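Local coordinates for molybdate-binding protein MolA (Haemophilus influenzae, PDB 3PSH), which binds molybdate and tungstate in the periplasm and serves the low-affinity ABC importer MolBCA as its solute-binding subunit, at residues Asp36-Lys39 and Gln40-Gly43; Lys54-Val57 and Arg58-Pro61; Lys153-Gln156 and Gly157-Val161; Glu284-Ala287 and Leu288-Trp292; Lys309-Asn312 and Asp313-Lys317. One frame throughout, in Å; residues are numbered along the deposited sequence.

Contact 1. Residues Asp36-Lys39 and Gln40-Gly43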
loop_
_atom_site.group_PDB
_atom_site.type_symbol
_atom_site.label_atom_id
_atom_site.label_comp_id
_atom_site.label_asym_id
_atom_site.label_seq_id
_atom_site.Cartn_x
_atom_site.Cartn_y
_atom_site.Cartn_z
ATOM N N ASP A 36 -2.920 -7.332 14.775
ATOM C CA ASP A 36 -4.011 -8.048 15.557
ATOM C C ASP A 36 -4.644 -6.977 16.464
ATOM O O ASP A 36 -4.915 -7.268 17.652
ATOM C CB ASP A 36 -3.484 -9.159 16.521
ATOM C CG ASP A 36 -4.550 -10.251 16.836
ATOM O OD1 ASP A 36 -5.674 -10.224 16.282
ATOM O OD2 ASP A 36 -4.227 -11.121 17.708
ATOM N N ALA A 37 -4.975 -5.806 15.880
ATOM C CA ALA A 37 -5.525 -4.641 16.647
ATOM C C ALA A 37 -7.002 -4.374 16.374
ATOM O O ALA A 37 -7.576 -3.412 16.916
ATOM C CB ALA A 37 -4.686 -3.299 16.366
ATOM N N THR A 38 -7.690 -5.239 15.625
ATOM C CA THR A 38 -9.072 -4.832 15.188
ATOM C C THR A 38 -10.146 -4.761 16.279
ATOM O O THR A 38 -11.139 -4.136 16.107
ATOM C CB THR A 38 -9.613 -5.699 14.055
ATOM O OG1 THR A 38 -9.695 -7.002 14.561
ATOM C CG2 THR A 38 -8.613 -5.683 12.858
ATOM N N LYS A 39 -9.896 -5.404 17.407
ATOM C CA LYS A 39 -10.856 -5.293 18.507
ATOM C C LYS A 39 -10.835 -3.873 19.098
ATOM O O LYS A 39 -11.713 -3.502 19.873
ATOM C CB LYS A 39 -10.390 -6.157 19.611
ATOM C CG LYS A 39 -10.709 -7.609 19.525
ATOM C CD LYS A 39 -9.762 -8.278 20.529
ATOM C CE LYS A 39 -9.375 -9.690 20.088
ATOM N NZ LYS A 39 -8.166 -9.753 19.178
ATOM N N GLN A 40 -9.775 -3.157 18.818
ATOM C CA GLN A 40 -9.638 -1.730 19.231
ATOM C C GLN A 40 -10.129 -0.727 18.211
ATOM O O GLN A 40 -9.863 0.438 18.343
ATOM C CB GLN A 40 -8.203 -1.437 19.654
ATOM C CG GLN A 40 -7.763 -2.327 20.802
ATOM C CD GLN A 40 -6.267 -2.361 20.929
ATOM O OE1 GLN A 40 -5.644 -1.436 21.462
ATOM N NE2 GLN A 40 -5.650 -3.395 20.298
ATOM N N ILE A 41 -10.806 -1.202 17.158
ATOM C CA ILE A 41 -11.318 -0.269 16.124
ATOM C C ILE A 41 -12.850 -0.362 16.067
ATOM O O ILE A 41 -13.390 -1.459 16.177
ATOM C CB ILE A 41 -10.763 -0.757 14.775
ATOM C CG1 ILE A 41 -9.231 -0.496 14.773
ATOM C CG2 ILE A 41 -11.420 -0.030 13.560
ATOM C CD1 ILE A 41 -8.471 -1.333 13.646
ATOM N N VAL A 42 -13.523 0.767 15.891
ATOM C CA VAL A 42 -14.978 0.777 15.852
ATOM C C VAL A 42 -15.525 1.478 14.605
ATOM O O VAL A 42 -16.762 1.488 14.412
ATOM C CB VAL A 42 -15.592 1.422 17.093
ATOM C CG1 VAL A 42 -15.225 0.553 18.335
ATOM C CG2 VAL A 42 -15.185 2.870 17.139
ATOM N N GLY A 43 -14.629 2.079 13.763
ATOM C CA GLY A 43 -15.115 2.508 12.413
ATOM C C GLY A 43 -13.961 2.522 11.427
ATOM O O GLY A 43 -12.818 2.529 11.836
#

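Contact 2. Residues Lys54-Val57 and Arg58-Pro61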
loop_
_atom_site.group_PDB
_atom_site.type_symbol
_atom_site.label_atom_id
_atom_site.label_comp_id
_atom_site.label_asym_id
_atom_site.label_seq_id
_atom_site.Cartn_x
_atom_site.Cartn_y
_atom_site.Cartn_z
ATOM N N LYS A 54 -12.169 -7.041 -2.871
ATOM C CA LYS A 54 -13.355 -7.732 -2.393
ATOM C C LYS A 54 -13.028 -8.917 -1.484
ATOM O O LYS A 54 -13.934 -9.387 -0.710
ATOM C CB LYS A 54 -14.244 -8.154 -3.598
ATOM C CG LYS A 54 -13.766 -9.497 -4.207
ATOM C CD LYS A 54 -14.468 -9.797 -5.548
ATOM C CE LYS A 54 -13.781 -10.962 -6.221
ATOM N NZ LYS A 54 -13.891 -12.208 -5.344
ATOM N N ASN A 55 -11.811 -9.491 -1.512
ATOM C CA ASN A 55 -11.546 -10.663 -0.692
ATOM C C ASN A 55 -10.913 -10.305 0.669
ATOM O O ASN A 55 -10.666 -11.219 1.486
ATOM C CB ASN A 55 -10.662 -11.679 -1.413
ATOM C CG ASN A 55 -11.313 -12.148 -2.730
ATOM O OD1 ASN A 55 -12.476 -12.555 -2.717
ATOM N ND2 ASN A 55 -10.563 -12.132 -3.829
ATOM N N TYR A 56 -10.660 -8.996 0.861
ATOM C CA TYR A 56 -10.021 -8.582 2.142
ATOM C C TYR A 56 -10.804 -9.075 3.370
ATOM O O TYR A 56 -10.240 -9.442 4.402
ATOM C CB TYR A 56 -9.858 -7.061 2.257
ATOM C CG TYR A 56 -8.830 -6.795 3.333
ATOM C CD1 TYR A 56 -7.455 -6.874 2.975
ATOM C CD2 TYR A 56 -9.176 -6.379 4.617
ATOM C CE1 TYR A 56 -6.390 -6.670 3.897
ATOM C CE2 TYR A 56 -8.192 -6.188 5.544
ATOM C CZ TYR A 56 -6.785 -6.296 5.212
ATOM O OH TYR A 56 -5.897 -6.014 6.207
ATOM N N VAL A 57 -12.131 -9.092 3.228
ATOM C CA VAL A 57 -13.065 -9.399 4.330
ATOM C C VAL A 57 -12.773 -10.862 4.755
ATOM O O VAL A 57 -13.021 -11.258 5.922
ATOM C CB VAL A 57 -14.537 -9.155 3.827
ATOM C CG1 VAL A 57 -14.914 -10.273 2.830
ATOM C CG2 VAL A 57 -15.564 -9.043 5.000
ATOM N N ARG A 58 -12.168 -11.667 3.893
ATOM C CA ARG A 58 -11.807 -12.986 4.317
ATOM C C ARG A 58 -10.785 -13.000 5.478
ATOM O O ARG A 58 -10.760 -13.939 6.327
ATOM C CB ARG A 58 -11.277 -13.861 3.179
ATOM C CG ARG A 58 -11.046 -15.317 3.650
ATOM C CD ARG A 58 -10.490 -16.195 2.527
ATOM N NE ARG A 58 -9.074 -15.851 2.349
ATOM C CZ ARG A 58 -8.109 -16.446 3.064
ATOM N NH1 ARG A 58 -8.398 -17.347 3.998
ATOM N NH2 ARG A 58 -6.867 -16.101 2.910
ATOM N N LEU A 59 -9.864 -12.044 5.466
ATOM C CA LEU A 59 -8.744 -11.974 6.396
ATOM C C LEU A 59 -9.213 -11.216 7.660
ATOM O O LEU A 59 -8.636 -11.361 8.749
ATOM C CB LEU A 59 -7.607 -11.148 5.761
ATOM C CG LEU A 59 -7.069 -11.729 4.387
ATOM C CD1 LEU A 59 -6.109 -10.658 3.655
ATOM C CD2 LEU A 59 -6.400 -13.084 4.476
ATOM N N ALA A 60 -10.211 -10.372 7.501
ATOM C CA ALA A 60 -10.726 -9.599 8.635
ATOM C C ALA A 60 -12.273 -9.559 8.616
ATOM O O ALA A 60 -12.826 -8.506 8.219
ATOM C CB ALA A 60 -10.059 -8.214 8.629
ATOM N N PRO A 61 -12.939 -10.732 8.935
ATOM C CA PRO A 61 -14.427 -10.718 8.754
ATOM C C PRO A 61 -15.091 -9.705 9.619
ATOM O O PRO A 61 -16.224 -9.290 9.358
ATOM C CB PRO A 61 -14.867 -12.100 9.266
ATOM C CG PRO A 61 -13.695 -12.907 9.467
ATOM C CD PRO A 61 -12.457 -12.129 9.032
HETATM O O HOH W 1 -8.570 -13.149 1.083
#

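Contact 3. Residues Lys153-Gln156 and Gly157-Val161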
loop_
_atom_site.group_PDB
_atom_site.type_symbol
_atom_site.label_atom_id
_atom_site.label_comp_id
_atom_site.label_asym_id
_atom_site.label_seq_id
_atom_site.Cartn_x
_atom_site.Cartn_y
_atom_site.Cartn_z
ATOM N N LYS A 153 0.742 -2.310 20.603
ATOM C CA LYS A 153 1.184 -3.540 19.909
ATOM C C LYS A 153 2.661 -3.498 19.565
ATOM O O LYS A 153 3.085 -3.917 18.438
ATOM C CB LYS A 153 0.387 -3.809 18.600
ATOM C CG LYS A 153 -1.146 -3.995 18.814
ATOM C CD LYS A 153 -1.499 -5.164 19.776
ATOM C CE LYS A 153 -2.981 -5.464 19.705
ATOM N NZ LYS A 153 -3.300 -6.445 20.763
ATOM N N LYS A 154 3.490 -2.992 20.481
ATOM C CA LYS A 154 4.907 -2.695 20.116
ATOM C C LYS A 154 5.657 -3.909 19.601
ATOM O O LYS A 154 6.316 -3.853 18.567
ATOM C CB LYS A 154 5.697 -2.109 21.316
ATOM C CG LYS A 154 7.051 -1.614 20.863
ATOM C CD LYS A 154 7.925 -1.454 22.092
ATOM C CE LYS A 154 9.144 -0.636 21.815
ATOM N NZ LYS A 154 10.026 -1.534 21.065
ATOM N N GLN A 155 5.588 -5.014 20.330
ATOM C CA GLN A 155 6.367 -6.206 19.938
ATOM C C GLN A 155 5.911 -6.732 18.561
ATOM O O GLN A 155 6.774 -6.985 17.712
ATOM C CB GLN A 155 6.223 -7.250 21.042
ATOM C CG GLN A 155 6.805 -8.638 20.744
ATOM C CD GLN A 155 6.439 -9.665 21.845
ATOM O OE1 GLN A 155 6.350 -9.306 23.023
ATOM N NE2 GLN A 155 6.236 -10.942 21.463
ATOM N N GLN A 156 4.573 -6.817 18.311
ATOM C CA GLN A 156 4.148 -7.323 17.019
ATOM C C GLN A 156 4.556 -6.321 15.905
ATOM O O GLN A 156 4.948 -6.697 14.776
ATOM C CB GLN A 156 2.671 -7.701 16.962
ATOM C CG GLN A 156 2.342 -8.464 15.625
ATOM C CD GLN A 156 1.319 -9.568 15.738
ATOM O OE1 GLN A 156 0.407 -9.740 14.869
ATOM N NE2 GLN A 156 1.476 -10.398 16.772
ATOM N N GLY A 157 4.521 -5.016 16.212
ATOM C CA GLY A 157 4.981 -3.966 15.309
ATOM C C GLY A 157 6.449 -4.195 14.913
ATOM O O GLY A 157 6.826 -4.151 13.752
ATOM N N ASP A 158 7.270 -4.486 15.899
ATOM C CA ASP A 158 8.683 -4.691 15.641
ATOM C C ASP A 158 8.886 -5.932 14.780
ATOM O O ASP A 158 9.747 -5.892 13.927
ATOM C CB ASP A 158 9.485 -4.768 16.925
ATOM C CG ASP A 158 9.537 -3.422 17.649
ATOM O OD1 ASP A 158 9.380 -2.387 17.021
ATOM O OD2 ASP A 158 9.797 -3.415 18.899
ATOM N N GLU A 159 8.092 -6.995 15.007
ATOM C CA GLU A 159 8.203 -8.208 14.233
ATOM C C GLU A 159 7.741 -7.970 12.781
ATOM O O GLU A 159 8.261 -8.593 11.794
ATOM C CB GLU A 159 7.270 -9.268 14.866
ATOM C CG GLU A 159 7.820 -9.663 16.242
ATOM C CD GLU A 159 6.856 -10.410 17.135
ATOM O OE1 GLU A 159 5.609 -10.447 16.831
ATOM O OE2 GLU A 159 7.375 -10.873 18.199
ATOM N N LEU A 160 6.730 -7.111 12.656
ATOM C CA LEU A 160 6.155 -6.768 11.328
ATOM C C LEU A 160 7.157 -5.951 10.499
ATOM O O LEU A 160 7.410 -6.257 9.266
ATOM C CB LEU A 160 4.854 -5.938 11.538
ATOM C CG LEU A 160 4.149 -5.725 10.155
ATOM C CD1 LEU A 160 3.686 -6.955 9.411
ATOM C CD2 LEU A 160 2.854 -4.937 10.509
ATOM N N VAL A 161 7.857 -5.006 11.149
ATOM C CA VAL A 161 8.910 -4.258 10.478
ATOM C C VAL A 161 10.043 -5.209 10.029
ATOM O O VAL A 161 10.512 -5.134 8.883
ATOM C CB VAL A 161 9.481 -3.147 11.400
ATOM C CG1 VAL A 161 10.797 -2.529 10.793
ATOM C CG2 VAL A 161 8.360 -2.020 11.630
HETATM O O HOH W 2 6.713 -1.419 17.236
#

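Contact 4. Residues Glu284-Ala287 and Leu288-Trp292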
loop_
_atom_site.group_PDB
_atom_site.type_symbol
_atom_site.label_atom_id
_atom_site.label_comp_id
_atom_site.label_asym_id
_atom_site.label_seq_id
_atom_site.Cartn_x
_atom_site.Cartn_y
_atom_site.Cartn_z
ATOM N N GLU A 284 3.664 -6.554 3.641
ATOM C CA GLU A 284 3.617 -7.798 2.811
ATOM C C GLU A 284 4.045 -7.606 1.395
ATOM O O GLU A 284 4.469 -8.580 0.745
ATOM C CB GLU A 284 2.211 -8.472 2.847
ATOM C CG GLU A 284 1.072 -7.685 2.161
ATOM C CD GLU A 284 0.430 -6.538 2.930
ATOM O OE1 GLU A 284 1.025 -6.067 3.930
ATOM O OE2 GLU A 284 -0.681 -6.123 2.511
ATOM N N ALA A 285 3.888 -6.386 0.899
ATOM C CA ALA A 285 4.308 -6.063 -0.512
ATOM C C ALA A 285 5.804 -6.136 -0.596
ATOM O O ALA A 285 6.287 -6.694 -1.578
ATOM C CB ALA A 285 3.838 -4.727 -0.894
ATOM N N LEU A 286 6.530 -5.585 0.395
ATOM C CA LEU A 286 8.043 -5.774 0.430
ATOM C C LEU A 286 8.406 -7.229 0.582
ATOM O O LEU A 286 9.094 -7.843 -0.281
ATOM C CB LEU A 286 8.705 -4.955 1.593
ATOM C CG LEU A 286 8.752 -3.470 1.139
ATOM C CD1 LEU A 286 7.422 -2.635 1.005
ATOM C CD2 LEU A 286 9.726 -2.712 2.109
ATOM N N ALA A 287 7.895 -7.843 1.664
ATOM C CA ALA A 287 8.399 -9.130 2.084
ATOM C C ALA A 287 8.090 -10.239 1.009
ATOM O O ALA A 287 8.965 -11.070 0.594
ATOM C CB ALA A 287 7.829 -9.455 3.417
ATOM N N LEU A 288 6.839 -10.261 0.575
ATOM C CA LEU A 288 6.372 -11.277 -0.321
ATOM C C LEU A 288 6.228 -10.755 -1.784
ATOM O O LEU A 288 6.508 -11.472 -2.780
ATOM C CB LEU A 288 4.994 -11.818 0.231
ATOM C CG LEU A 288 4.992 -12.227 1.718
ATOM C CD1 LEU A 288 3.540 -12.653 2.122
ATOM C CD2 LEU A 288 5.954 -13.408 1.978
ATOM N N GLY A 289 5.656 -9.569 -1.935
ATOM C CA GLY A 289 5.352 -9.084 -3.233
ATOM C C GLY A 289 6.611 -8.935 -4.101
ATOM O O GLY A 289 6.554 -9.285 -5.274
ATOM N N GLU A 290 7.658 -8.288 -3.590
ATOM C CA GLU A 290 8.855 -8.072 -4.406
ATOM C C GLU A 290 9.507 -9.413 -4.772
ATOM O O GLU A 290 10.001 -9.595 -5.885
ATOM C CB GLU A 290 9.870 -7.230 -3.653
ATOM C CG GLU A 290 9.324 -5.805 -3.511
ATOM C CD GLU A 290 10.285 -4.859 -2.752
ATOM O OE1 GLU A 290 11.385 -5.263 -2.305
ATOM O OE2 GLU A 290 9.836 -3.655 -2.507
ATOM N N VAL A 291 9.390 -10.388 -3.884
ATOM C CA VAL A 291 9.967 -11.752 -4.162
ATOM C C VAL A 291 9.073 -12.392 -5.275
ATOM O O VAL A 291 9.617 -12.932 -6.275
ATOM C CB VAL A 291 10.057 -12.654 -2.901
ATOM C CG1 VAL A 291 10.603 -14.046 -3.277
ATOM C CG2 VAL A 291 10.954 -11.974 -1.802
ATOM N N TRP A 292 7.721 -12.322 -5.163
ATOM C CA TRP A 292 6.904 -12.786 -6.302
ATOM C C TRP A 292 7.278 -12.182 -7.644
ATOM O O TRP A 292 7.433 -12.946 -8.666
ATOM C CB TRP A 292 5.421 -12.543 -6.013
ATOM C CG TRP A 292 4.540 -13.057 -7.162
ATOM C CD1 TRP A 292 3.985 -14.289 -7.251
ATOM C CD2 TRP A 292 4.034 -12.301 -8.257
ATOM N NE1 TRP A 292 3.223 -14.403 -8.389
ATOM C CE2 TRP A 292 3.233 -13.186 -9.046
ATOM C CE3 TRP A 292 4.243 -10.956 -8.716
ATOM C CZ2 TRP A 292 2.630 -12.752 -10.265
ATOM C CZ3 TRP A 292 3.652 -10.531 -9.971
ATOM C CH2 TRP A 292 2.837 -11.448 -10.699
HETATM O O HOH W 3 11.859 -7.533 -0.445
#

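Contact 5. Residues Lys309-Asn312 and Asp313-Lys317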
loop_
_atom_site.group_PDB
_atom_site.type_symbol
_atom_site.label_atom_id
_atom_site.label_comp_id
_atom_site.label_asym_id
_atom_site.label_seq_id
_atom_site.Cartn_x
_atom_site.Cartn_y
_atom_site.Cartn_z
ATOM N N LYS A 309 5.943 -21.131 0.892
ATOM C CA LYS A 309 6.188 -21.297 2.364
ATOM C C LYS A 309 6.380 -19.926 2.987
ATOM O O LYS A 309 5.973 -19.660 4.151
ATOM C CB LYS A 309 7.415 -22.212 2.622
ATOM C CG LYS A 309 7.945 -22.363 4.038
ATOM C CD LYS A 309 8.939 -23.585 4.133
ATOM C CE LYS A 309 9.468 -23.799 5.586
ATOM N NZ LYS A 309 9.867 -22.504 6.246
ATOM N N MET A 310 7.062 -19.053 2.234
ATOM C CA MET A 310 7.341 -17.738 2.763
ATOM C C MET A 310 5.954 -17.121 3.000
ATOM O O MET A 310 5.708 -16.471 4.054
ATOM C CB MET A 310 8.166 -16.900 1.792
ATOM C CG MET A 310 9.639 -17.139 1.949
ATOM S SD MET A 310 10.388 -16.026 0.659
ATOM C CE MET A 310 12.145 -16.424 0.985
ATOM N N VAL A 311 5.059 -17.278 2.026
ATOM C CA VAL A 311 3.720 -16.627 2.110
ATOM C C VAL A 311 2.856 -17.219 3.216
ATOM O O VAL A 311 2.196 -16.477 4.021
ATOM C CB VAL A 311 2.986 -16.744 0.747
ATOM C CG1 VAL A 311 1.483 -16.286 0.907
ATOM C CG2 VAL A 311 3.663 -15.969 -0.377
ATOM N N ASN A 312 2.911 -18.546 3.302
ATOM C CA ASN A 312 2.187 -19.228 4.388
ATOM C C ASN A 312 2.635 -18.798 5.795
ATOM O O ASN A 312 1.754 -18.458 6.641
ATOM C CB ASN A 312 2.311 -20.733 4.328
ATOM C CG ASN A 312 1.434 -21.403 5.402
ATOM O OD1 ASN A 312 0.193 -21.246 5.366
ATOM N ND2 ASN A 312 2.061 -22.090 6.385
ATOM N N ASP A 313 3.955 -18.778 6.032
ATOM C CA ASP A 313 4.507 -18.439 7.337
ATOM C C ASP A 313 4.054 -16.973 7.741
ATOM O O ASP A 313 3.692 -16.686 8.882
ATOM C CB ASP A 313 6.053 -18.481 7.325
ATOM C CG ASP A 313 6.601 -19.908 7.230
ATOM O OD1 ASP A 313 5.805 -20.826 7.514
ATOM O OD2 ASP A 313 7.790 -20.019 6.777
ATOM N N TYR A 314 4.099 -16.092 6.729
ATOM C CA TYR A 314 3.753 -14.695 6.887
ATOM C C TYR A 314 2.237 -14.563 7.186
ATOM O O TYR A 314 1.857 -13.799 8.145
ATOM C CB TYR A 314 4.113 -13.892 5.598
ATOM C CG TYR A 314 3.935 -12.322 5.733
ATOM C CD1 TYR A 314 5.027 -11.531 5.869
ATOM C CD2 TYR A 314 2.675 -11.781 5.836
ATOM C CE1 TYR A 314 4.884 -10.082 6.042
ATOM C CE2 TYR A 314 2.474 -10.418 5.916
ATOM C CZ TYR A 314 3.599 -9.540 6.077
ATOM O OH TYR A 314 3.448 -8.151 6.266
ATOM N N TYR A 315 1.410 -15.243 6.410
ATOM C CA TYR A 315 -0.049 -15.165 6.588
ATOM C C TYR A 315 -0.410 -15.767 7.949
ATOM O O TYR A 315 -1.206 -15.164 8.652
ATOM C CB TYR A 315 -0.847 -15.791 5.455
ATOM C CG TYR A 315 -1.178 -14.817 4.367
ATOM C CD1 TYR A 315 -0.186 -14.162 3.608
ATOM C CD2 TYR A 315 -2.519 -14.500 4.065
ATOM C CE1 TYR A 315 -0.590 -13.232 2.563
ATOM C CE2 TYR A 315 -2.916 -13.650 3.006
ATOM C CZ TYR A 315 -1.895 -12.974 2.255
ATOM O OH TYR A 315 -2.348 -12.089 1.288
ATOM N N GLN A 316 0.242 -16.845 8.365
ATOM C CA GLN A 316 -0.210 -17.473 9.627
ATOM C C GLN A 316 0.172 -16.532 10.789
ATOM O O GLN A 316 -0.631 -16.399 11.752
ATOM C CB GLN A 316 0.479 -18.851 9.781
ATOM C CG GLN A 316 -0.003 -19.857 8.706
ATOM C CD GLN A 316 -1.394 -20.412 8.966
ATOM O OE1 GLN A 316 -1.996 -20.171 9.999
ATOM N NE2 GLN A 316 -1.958 -21.108 7.947
ATOM N N LYS A 317 1.321 -15.822 10.640
ATOM C CA LYS A 317 1.811 -14.901 11.680
ATOM C C LYS A 317 1.007 -13.597 11.798
ATOM O O LYS A 317 0.461 -13.279 12.900
ATOM C CB LYS A 317 3.312 -14.613 11.563
ATOM C CG LYS A 317 3.766 -13.485 12.445
ATOM C CD LYS A 317 4.093 -13.964 13.862
ATOM C CE LYS A 317 4.476 -12.755 14.738
ATOM N NZ LYS A 317 4.414 -13.325 16.218
#

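Contact 1. Residues Asp36-Lys39 and Gln40-Gly43
Two successive backbone bonds close the turn, Gln40 N to Ala37 O at 2.9 Å and Ile41 N to Thr38 O at 3.1 Å, and each spans three residues in the 3-10 manner. The turn completes a beta-alpha-beta crossover of the N-terminal lobe: helix 26-34 ends in a Schellman motif at Asp36, and the chain is then redirected into strand 41-44, which lies parallel to its neighbour 21-24. Gln40 illustrates how a side chain follows such a bend. The turn itself leaves Gln40 CB 3.4 Å from Ala37 O; with CG beside the backbone N and anti to the carbonyl carbon (chi1 -59°), the extended chain then runs back alongside Ala37 and on to Lys153 and Phe151. On the outer side, the lysine of the turn bends back so that Lys39 NZ stands 3.8 Å from Asp36 OD1, a long ion pair. Ile41 packs against Leu29, Ala32 and Phe151, and thus brings the start of the strand into the hydrophobic layer between helix and sheet. Thr38 spends its hydroxyl on Glu62, while its methyl faces the isoleucine; Ile41 CD1 comes within 3.9 Å of Thr38 CA and 4.4 Å of Thr38 CG2.

Contact 2. Residues Lys54-Val57 and Arg58-Pro61
Tyr56, Val57 and Arg58 carry this bend: Tyr56 meets Leu59 and Ala60, while Arg58 packs back on Asn55. The tyrosine ring reaches forward: Tyr56 CE1 is 4.0 Å from Leu59 CD1, the leucine crossing at about a right angle, and across the ring Tyr56 CE2 is 4.1 Å from Ala60 CB, which stands on the same side of the ring plane as the leucine, both oblique to it. Its hydroxyl is bound by Asn30, which ties the bend to helix 26-34. Tyr56 O is gripped twice, by Leu59 N at 2.8 Å and by Ala60 N at 3.2 Å. The segment is thus a run of overlapping turns in the connection between helix 48-52 and helix 77-82. Val57 O faces the ring of Pro61, whose nitrogen has no hydrogen to offer; Pro61 CD approaches this oxygen to 3.3 Å, and Ala60 N gives it a weak bond. Val57 itself holds CG1 between its backbone N and carbonyl carbon (chi1 72°), which leaves CG1 3.3 Å from Arg58 N. Arg58 N bonds to Asn55 O, and the end of the side chain then leads away. A water accepts from Arg58 NE at 3.0 Å and stands 2.9 Å from Asn55 O, while Arg58 NH2 is bound by Ser322 O.

Contact 3. Residues Lys153-Gln156 and Gly157-Val161
The carboxylates of Asp158 and Glu159 each lie flat over a backbone oxygen of the preceding turn, and their oxygens have different partners. Below one face of Asp158, Lys154 O stands 3.4 Å from Asp158 CG, almost straight beneath it. Lys154 NZ meets the syn lone pair of Asp158 OD2 at 2.9 Å in a salt bridge. On the same side as the carbonyl, a water donates one proton to Asp158 OD1 and the other to Lys154 O, each at 2.8 Å, and so helps to fix the rotation of the carboxylate. Glu159 repeats the pattern one residue on: Gln155 O lies 3.5 Å from Glu159 CD over a face, and Gln155 CG rests 3.4 Å from Glu159 OE2 on that side. These pairs are the i, i+4 partners of the first turns of helix 154-165, which follows Lys153 at the N-cap; negative side chains so near a helix start would probably be stabilised by its dipole. The extended Gln155 crosses the glutamate obliquely, with amide and carboxylate planes 74° apart, and its NE2 reaches OE2 in a weak bond of 3.5 Å. From the opposite face Lys317 of helix 307-319 makes a salt bridge to Glu159 OE1. On the buried side, Leu160 CB packs 3.3 Å from Gln156 O, and the leucine packs on Tyr314, Phe318 and Ile144.

Contact 4. Residues Glu284-Ala287 and Leu288-Trp292
Glu290 lies alongside Leu286 within helix 283-297, where the regular turn widens into a pi-type one and a water joins the side chain to the backbone of the widened turn. Glu290 CB lies 3.5 Å from Leu286 O, and Glu290 CG sits 3.7 Å from Ala285 O. With CG on the side of the backbone N (chi1 -69°) and the rest extended, the chain runs side by side with Leu286, and OE2 comes to 3.8 Å from Leu286 CG before being bound by Tyr201 OH. The other oxygen, OE1, has a salt bridge to Arg168 and accepts a hydrogen bond from a water at 3.0 Å. That water also donates to Leu286 O at 2.8 Å, an oxygen left without its helical partner because the turn is wide: Glu290 N reaches back five residues to Ala285 O at 2.9 Å. Glu284 O, one step earlier, accepts from both Leu288 N and Gly289 N. The glutamate at that position sends its own carboxylate the other way, to Lys276, Asn30 and Gln34; the side chains of Glu284 and the molybdate-binding Gln27 are about 9 Å apart. Further along, the carbonyl of Ala287 is taken by Asn167 ND2, and a methyl crowds beside it, Val291 CG2 standing 3.2 Å from Ala287 O.

Contact 5. Residues Lys309-Asn312 and Asp313-Lys317
Helix 307-319, near the chain's C-terminus, is amphipathic, and the pairs Lys309-Asp313, Val311-Tyr315 and Asn312-Gln316 illustrate its two sides. On the buried side, valine and tyrosine lie side by side and point the same way. Val311 CG1 is 3.8 Å from Tyr315 CD1, while the same ring atom, Tyr315 CD1, comes to 3.3 Å from Val311 O, so the ring grazes the helix backbone. Glu273 binds the hydroxyl of Tyr315, and Tyr323 meets its ring edge-to-face. Tyr314, thrown to another side of the helix, packs on helices 154-165 and 283-297 and ends at Gln34. Towards solvent the contacts are looser. Lys309 runs out with CG anti to the backbone N and bends at its end, giving a weak salt bridge from Lys309 NZ to Asp313 OD2 at 3.3 Å; the backbone bond Asp313 N to Lys309 O, 2.9 Å, accompanies it. Asn312 and Gln316 cross with their amide planes 63° apart. Gln316 CG lies 3.1 Å from Asn312 O, and the bend at chi2 (-75°) then carries Gln316 NE2 to Asn312 OD1, at which it points almost straight in a weak bond of 3.4 Å.

The five contacts follow one another along the chain without overlap, yet touches join them in one connected set. Contacts 1 and 2, their centres about 14 Å apart, belong to the N-terminal lobe, the first leading into edge strand 41-44 of its parallel sheet. Contact 3 touches contact 1 through Lys153. Contact 5, on the C-terminal helix 307-319, is the hub: it meets contact 2 through Leu59 and Tyr315, contact 3 through Glu159 and Lys317, and contact 4 through Leu288 and Tyr314. Contacts 4 and 5, with centres about 12 Å apart, pair successive helices 283-297 and 307-319. The end of the chain thus returns to pack on the N-terminal lobe, with Tyr315 about 11 Å, side chain to side chain, from the molybdate-binding Arg243.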